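Local coordinates for minor capsid protein VP1 (Human bocavirus 4, PDB 5US9) that self-assembles into a T=1 icosahedral capsid of 60 subunits, its longest form adding an N-terminal phospholipase A2-like region, at residues 197-202 and 326-331. Residues are numbered along the deposited sequence; the frame is centred on the assembly and turned at random.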
ATOM      1  N   ILE A 197      93.061  61.975 -25.342  1.00 76.06           N
ATOM      2  CA  ILE A 197      94.498  62.214 -25.264  1.00 76.06           C
ATOM      3  C   ILE A 197      94.774  63.687 -25.514  1.00 76.06           C
ATOM      4  O   ILE A 197      94.279  64.268 -26.485  1.00 76.06           O
ATOM      5  CB  ILE A 197      95.235  61.342 -26.287  1.00 74.60           C
ATOM      6  CG1 ILE A 197      94.923  59.874 -26.044  1.00 74.60           C
ATOM      7  CG2 ILE A 197      96.728  61.555 -26.179  1.00 74.60           C
ATOM      8  CD1 ILE A 197      95.394  58.970 -27.136  1.00 74.60           C
ATOM      9  N   HIS A 198      95.561  64.306 -24.633  1.00 83.27           N
ATOM     10  CA  HIS A 198      95.794  65.741 -24.754  1.00 83.27           C
ATOM     11  C   HIS A 198      96.528  66.078 -26.040  1.00 83.27           C
ATOM     12  O   HIS A 198      96.064  66.904 -26.833  1.00 83.27           O
ATOM     13  CB  HIS A 198      96.573  66.270 -23.565  1.00 84.16           C
ATOM     14  CG  HIS A 198      96.881  67.725 -23.677  1.00 84.16           C
ATOM     15  ND1 HIS A 198      95.895  68.685 -23.744  1.00 84.16           N
ATOM     16  CD2 HIS A 198      98.057  68.385 -23.772  1.00 84.16           C
ATOM     17  CE1 HIS A 198      96.453  69.876 -23.856  1.00 84.16           C
ATOM     18  NE2 HIS A 198      97.765  69.723 -23.875  1.00 84.16           N
ATOM     19  N   GLU A 199      97.682  65.460 -26.262  1.00 87.44           N
ATOM     20  CA  GLU A 199      98.248  65.497 -27.593  1.00 87.44           C
ATOM     21  C   GLU A 199      97.260  64.831 -28.538  1.00 87.44           C
ATOM     22  O   GLU A 199      96.409  64.051 -28.109  1.00 87.44           O
ATOM     23  CB  GLU A 199      99.606  64.798 -27.622  1.00 95.51           C
ATOM     24  CG  GLU A 199     100.293  64.845 -28.969  1.00 95.51           C
ATOM     25  CD  GLU A 199     100.668  66.250 -29.377  1.00 95.51           C
ATOM     26  OE1 GLU A 199     100.758  67.122 -28.491  1.00 95.51           O
ATOM     27  OE2 GLU A 199     100.842  66.489 -30.587  1.00 95.51           O
ATOM     28  N   LEU A 200      97.347  65.151 -29.831  1.00 88.59           N
ATOM     29  CA  LEU A 200      96.296  64.747 -30.761  1.00 88.59           C
ATOM     30  C   LEU A 200      94.978  65.422 -30.390  1.00 88.59           C
ATOM     31  O   LEU A 200      94.121  64.812 -29.751  1.00 88.59           O
ATOM     32  CB  LEU A 200      96.130  63.227 -30.799  1.00 89.54           C
ATOM     33  CG  LEU A 200      97.028  62.320 -31.625  1.00 89.54           C
ATOM     34  CD1 LEU A 200      98.477  62.419 -31.199  1.00 89.54           C
ATOM     35  CD2 LEU A 200      96.519  60.932 -31.379  1.00 89.54           C
ATOM     36  N   ALA A 201      94.812  66.674 -30.854  1.00 89.30           N
ATOM     37  CA  ALA A 201      93.921  67.728 -30.351  1.00 89.30           C
ATOM     38  C   ALA A 201      94.612  68.789 -29.503  1.00 89.30           C
ATOM     39  O   ALA A 201      93.929  69.641 -28.929  1.00 89.30           O
ATOM     40  CB  ALA A 201      92.750  67.177 -29.531  1.00 84.05           C
ATOM     41  N   GLU A 202      95.935  68.749 -29.383  1.00 92.40           N
ATOM     42  CA  GLU A 202      96.634  69.812 -28.651  1.00 92.40           C
ATOM     43  C   GLU A 202      96.229  71.265 -29.018  1.00 92.40           C
ATOM     44  O   GLU A 202      96.099  72.076 -28.104  1.00 92.40           O
ATOM     45  CB  GLU A 202      98.156  69.677 -28.787  1.00 95.13           C
ATOM     46  CG  GLU A 202      98.885  70.751 -27.974  1.00 95.13           C
ATOM     47  CD  GLU A 202     100.394  70.649 -28.010  1.00 95.13           C
ATOM     48  OE1 GLU A 202     100.924  69.747 -28.679  1.00 95.13           O
ATOM     49  OE2 GLU A 202     101.057  71.487 -27.365  1.00 95.13           O
ATOM     50  N   ASN A 326      97.899  60.905 -39.757  1.00 95.33           N
ATOM     51  CA  ASN A 326      98.527  62.219 -39.829  1.00 95.33           C
ATOM     52  C   ASN A 326      98.712  62.823 -38.446  1.00 95.33           C
ATOM     53  O   ASN A 326      99.811  62.788 -37.882  1.00 95.33           O
ATOM     54  CB  ASN A 326      97.694  63.168 -40.687  1.00 94.00           C
ATOM     55  CG  ASN A 326      97.633  62.745 -42.133  1.00 94.00           C
ATOM     56  OD1 ASN A 326      96.556  62.657 -42.720  1.00 94.00           O
ATOM     57  ND2 ASN A 326      98.793  62.489 -42.721  1.00 94.00           N
ATOM     58  N   ALA A 327      97.634  63.363 -37.901  1.00 97.22           N
ATOM     59  CA  ALA A 327      97.596  64.044 -36.607  1.00 97.22           C
ATOM     60  C   ALA A 327      98.741  65.054 -36.549  1.00 97.22           C
ATOM     61  O   ALA A 327      99.095  65.678 -37.555  1.00 97.22           O
ATOM     62  CB  ALA A 327      97.606  63.011 -35.499  1.00 94.92           C
ATOM     63  N   SER A 328      99.324  65.208 -35.367  1.00 98.38           N
ATOM     64  CA  SER A 328     100.638  65.797 -35.172  1.00 98.38           C
ATOM     65  C   SER A 328     101.093  65.371 -33.789  1.00 98.38           C
ATOM     66  O   SER A 328     100.273  65.066 -32.921  1.00 98.38           O
ATOM     67  CB  SER A 328     100.613  67.318 -35.310  1.00 98.18           C
ATOM     68  OG  SER A 328      99.775  67.891 -34.329  1.00 98.18           O
ATOM     69  N   ILE A 329     102.404  65.360 -33.580  1.00 99.78           N
ATOM     70  CA  ILE A 329     102.942  64.840 -32.331  1.00 99.78           C
ATOM     71  C   ILE A 329     104.129  65.693 -31.915  1.00 99.78           C
ATOM     72  O   ILE A 329     104.983  66.050 -32.730  1.00 99.78           O
ATOM     73  CB  ILE A 329     103.330  63.345 -32.446  1.00 98.43           C
ATOM     74  CG1 ILE A 329     102.098  62.474 -32.696  1.00 98.43           C
ATOM     75  CG2 ILE A 329     103.978  62.866 -31.177  1.00 98.43           C
ATOM     76  CD1 ILE A 329     101.891  62.103 -34.142  1.00 98.43           C
ATOM     77  N   ASP A 330     104.175  66.010 -30.628  1.00103.06           N
ATOM     78  CA  ASP A 330     105.285  66.723 -30.017  1.00103.06           C
ATOM     79  C   ASP A 330     106.414  65.723 -29.774  1.00103.06           C
ATOM     80  O   ASP A 330     106.415  64.630 -30.346  1.00103.06           O
ATOM     81  CB  ASP A 330     104.819  67.408 -28.729  1.00103.63           C
ATOM     82  CG  ASP A 330     104.278  66.421 -27.703  1.00103.63           C
ATOM     83  OD1 ASP A 330     104.106  65.231 -28.042  1.00103.63           O
ATOM     84  OD2 ASP A 330     104.032  66.835 -26.551  1.00103.63           O
ATOM     85  N   THR A 331     107.406  66.093 -28.969  1.00104.91           N
ATOM     86  CA  THR A 331     108.361  65.102 -28.502  1.00104.91           C
ATOM     87  C   THR A 331     107.602  63.918 -27.918  1.00104.91           C
ATOM     88  O   THR A 331     106.647  64.085 -27.155  1.00104.91           O
ATOM     89  CB  THR A 331     109.292  65.698 -27.449  1.00103.81           C
ATOM     90  OG1 THR A 331     108.520  66.137 -26.324  1.00103.81           O
ATOM     91  CG2 THR A 331     110.054  66.880 -28.024  1.00103.81           C
TER
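E199 and L200 lean against the chain from A327 to D330, and in doing so they join two of the long loops inserted between the strands of the parvovirus jelly roll. Residues 197-202 belong to the EF loop, which ends at strand 228-230, while 326-331 lie in the GH loop, the very long excursion between strands 236-248 and 447-450. Neither segment is regular, and the contact is well away from the centre of the subunit. E199 is the main element from its side. With CG opposite the backbone N (chi1 -178°) and a bend at chi2 (65°), its carboxylate is laid over the backbone running from S328 to D330, and OE2 comes 3.2 Å from CA of I329. Beyond it, the D330 side chain runs past in the opposite direction, and the two carboxylates stack with their planes 10° apart, E199 OE1 being 3.8 Å from D330 OD2. E204 of the same chain brings another carboxylate close to E199 OE2. Such a cluster of acids would probably raise the pKa of at least one member. S328 keeps its hydroxyl for a different partner, OG making a weak hydrogen bond to E210. L200, which also packs on P324, supplies the apolar half. Its CG meets CB of A327 at 4.0 Å, and CD1 continues to S328, 3.6 Å from the carbonyl O. The side chains of L200 and I329 then lie alongside each other, pointing the same way, with L200 CD1 at 3.9 Å from I329 CG1.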